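Local coordinates for GDSL-like Lipase/Acylhydrolase family protein (Neisseria meningitidis, PDB 4K7J) that probably removes O-acetyl groups from peptidoglycan, acting as a serine esterase of the SGNH hydrolase family, at residues G66-D71 with G96-A101. Residues are numbered along the deposited sequence; the frame is centred on the assembly and turned at random.
Sequences GDFFTD and GQRMAA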
loop_
_atom_site.group_PDB
_atom_site.type_symbol
_atom_site.label_atom_id
_atom_site.label_comp_id
_atom_site.label_asym_id
_atom_site.label_seq_id
_atom_site.Cartn_x
_atom_site.Cartn_y
_atom_site.Cartn_z
ATOM N N GLY A 66 -7.381 0.042 5.886
ATOM C CA GLY A 66 -8.466 -0.857 6.252
ATOM C C GLY A 66 -8.428 -2.149 5.456
ATOM O O GLY A 66 -9.068 -3.135 5.817
ATOM N N ASP A 67 -7.666 -2.131 4.366
ATOM C CA ASP A 67 -7.513 -3.267 3.450
ATOM C C ASP A 67 -8.792 -3.668 2.708
ATOM O O ASP A 67 -8.768 -4.619 1.952
ATOM C CB ASP A 67 -6.875 -4.497 4.138
ATOM C CG ASP A 67 -6.022 -5.330 3.179
ATOM O OD1 ASP A 67 -5.551 -4.772 2.156
ATOM O OD2 ASP A 67 -5.815 -6.536 3.444
ATOM N N PHE A 68 -9.907 -2.959 2.895
ATOM C CA PHE A 68 -11.118 -3.317 2.132
ATOM C C PHE A 68 -10.997 -2.983 0.639
ATOM O O PHE A 68 -11.517 -3.700 -0.214
ATOM C CB PHE A 68 -12.380 -2.689 2.738
ATOM C CG PHE A 68 -12.804 -3.328 4.028
ATOM C CD1 PHE A 68 -13.376 -4.594 4.033
ATOM C CD2 PHE A 68 -12.619 -2.679 5.232
ATOM C CE1 PHE A 68 -13.768 -5.192 5.225
ATOM C CE2 PHE A 68 -12.998 -3.277 6.428
ATOM C CZ PHE A 68 -13.579 -4.527 6.423
ATOM N N PHE A 69 -10.291 -1.905 0.331
ATOM C CA PHE A 69 -10.082 -1.485 -1.055
ATOM C C PHE A 69 -9.016 -2.366 -1.679
ATOM O O PHE A 69 -9.229 -2.988 -2.720
ATOM C CB PHE A 69 -9.650 -0.009 -1.085
ATOM C CG PHE A 69 -9.488 0.573 -2.468
ATOM C CD1 PHE A 69 -8.312 0.401 -3.179
ATOM C CD2 PHE A 69 -10.494 1.339 -3.035
ATOM C CE1 PHE A 69 -8.153 0.967 -4.437
ATOM C CE2 PHE A 69 -10.341 1.899 -4.296
ATOM C CZ PHE A 69 -9.177 1.714 -4.992
ATOM N N THR A 70 -7.860 -2.435 -1.034
ATOM C CA THR A 70 -6.743 -3.204 -1.591
ATOM C C THR A 70 -7.006 -4.721 -1.660
ATOM O O THR A 70 -6.496 -5.400 -2.543
ATOM C CB THR A 70 -5.448 -2.908 -0.824
ATOM O OG1 THR A 70 -5.748 -2.819 0.570
ATOM C CG2 THR A 70 -4.870 -1.566 -1.272
ATOM N N ASP A 71 -7.819 -5.257 -0.756
ATOM C CA ASP A 71 -8.087 -6.688 -0.801
ATOM C C ASP A 71 -9.030 -7.031 -1.944
ATOM O O ASP A 71 -8.967 -8.128 -2.504
ATOM C CB ASP A 71 -8.657 -7.206 0.517
ATOM C CG ASP A 71 -8.806 -8.717 0.522
ATOM O OD1 ASP A 71 -7.796 -9.421 0.278
ATOM O OD2 ASP A 71 -9.936 -9.195 0.740
ATOM N N GLY A 96 -6.460 -0.255 14.885
ATOM C CA GLY A 96 -7.235 0.591 13.995
ATOM C C GLY A 96 -7.013 0.302 12.528
ATOM O O GLY A 96 -7.584 0.973 11.661
ATOM N N GLN A 97 -6.175 -0.689 12.232
ATOM C CA GLN A 97 -5.848 -1.001 10.844
ATOM C C GLN A 97 -5.997 -2.505 10.630
ATOM O O GLN A 97 -6.203 -3.251 11.581
ATOM C CB GLN A 97 -4.441 -0.478 10.482
ATOM C CG GLN A 97 -4.290 1.021 10.798
ATOM C CD GLN A 97 -3.034 1.698 10.222
ATOM O OE1 GLN A 97 -2.745 2.844 10.558
ATOM N NE2 GLN A 97 -2.307 1.002 9.343
ATOM N N ARG A 98 -5.906 -2.959 9.390
ATOM C CA ARG A 98 -6.325 -4.320 9.095
ATOM C C ARG A 98 -5.568 -4.972 7.928
ATOM O O ARG A 98 -5.319 -4.342 6.896
ATOM C CB ARG A 98 -7.840 -4.322 8.839
ATOM C CG ARG A 98 -8.397 -5.583 8.202
ATOM C CD ARG A 98 -9.916 -5.457 8.016
ATOM N NE ARG A 98 -10.486 -6.647 7.391
ATOM C CZ ARG A 98 -10.673 -6.798 6.083
ATOM N NH1 ARG A 98 -10.344 -5.824 5.231
ATOM N NH2 ARG A 98 -11.188 -7.932 5.621
ATOM N N MET A 99 -5.178 -6.232 8.109
ATOM C CA MET A 99 -4.709 -7.045 6.997
ATOM C C MET A 99 -5.780 -8.091 6.725
ATOM O O MET A 99 -6.125 -8.863 7.620
ATOM C CB MET A 99 -3.410 -7.770 7.348
ATOM C CG MET A 99 -2.174 -6.903 7.463
ATOM S SD MET A 99 -1.426 -6.551 5.872
ATOM C CE MET A 99 -2.159 -4.942 5.533
ATOM N N ALA A 100 -6.295 -8.143 5.500
ATOM C CA ALA A 100 -7.329 -9.131 5.187
ATOM C C ALA A 100 -6.750 -10.521 4.935
ATOM O O ALA A 100 -7.403 -11.531 5.207
ATOM C CB ALA A 100 -8.154 -8.680 3.996
ATOM N N ALA A 101 -5.521 -10.558 4.423
ATOM C CA ALA A 101 -4.914 -11.790 3.906
ATOM C C ALA A 101 -4.186 -12.656 4.943
ATOM O O ALA A 101 -3.885 -13.819 4.669
ATOM C CB ALA A 101 -3.970 -11.458 2.753
HETATM O O HOH W 1 -3.699 -8.260 3.654
HETATM O O HOH W 2 -11.354 -7.508 2.687
#
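Arg98 lays its guanidinium flat over one face of the Phe68 ring, the two planes 10° apart, in a cation-pi stack that places NH1 above the middle of the ring and CZ 3.9 Å from the ring centroid. The arginine gets there with CG anti to its own backbone N (chi1 166°) and a chain extended from CG to NE, which crosses the phenylalanine side chain at about a right angle. In the same pose Arg98 NH1 donates an almost straight hydrogen bond of 3.0 Å to Gly66 O; because that oxygen lies in the guanidinium plane, the bond helps fix the rotation of the group. A water accepts from Arg98 NH2 and donates to Asp71 OD2, linking two opposite charges that do not touch directly. The contact sits where helix 68-81, reached from strand 53-60 of the central sheet in this alpha/beta SGNH fold through the short helix 62-65, begins beside the loop running toward the beta-rich part of the chain at strand 102-106. Here Asp67 OD2 takes the backbone N-H of Ala100 at 2.7 Å on its anti lone pair, and a second water donates to the same OD2 and accepts from Ala101 N. Asp67 OD1 accepts from Thr70 OG1, so both ends of the carboxylate are held, and Asp67 OD2 also forms a salt bridge with Arg74. Ala100 CB packs against the carboxylate of Asp71, 3.5 Å from Asp71 CG, while that group pairs with Arg74 and Lys75.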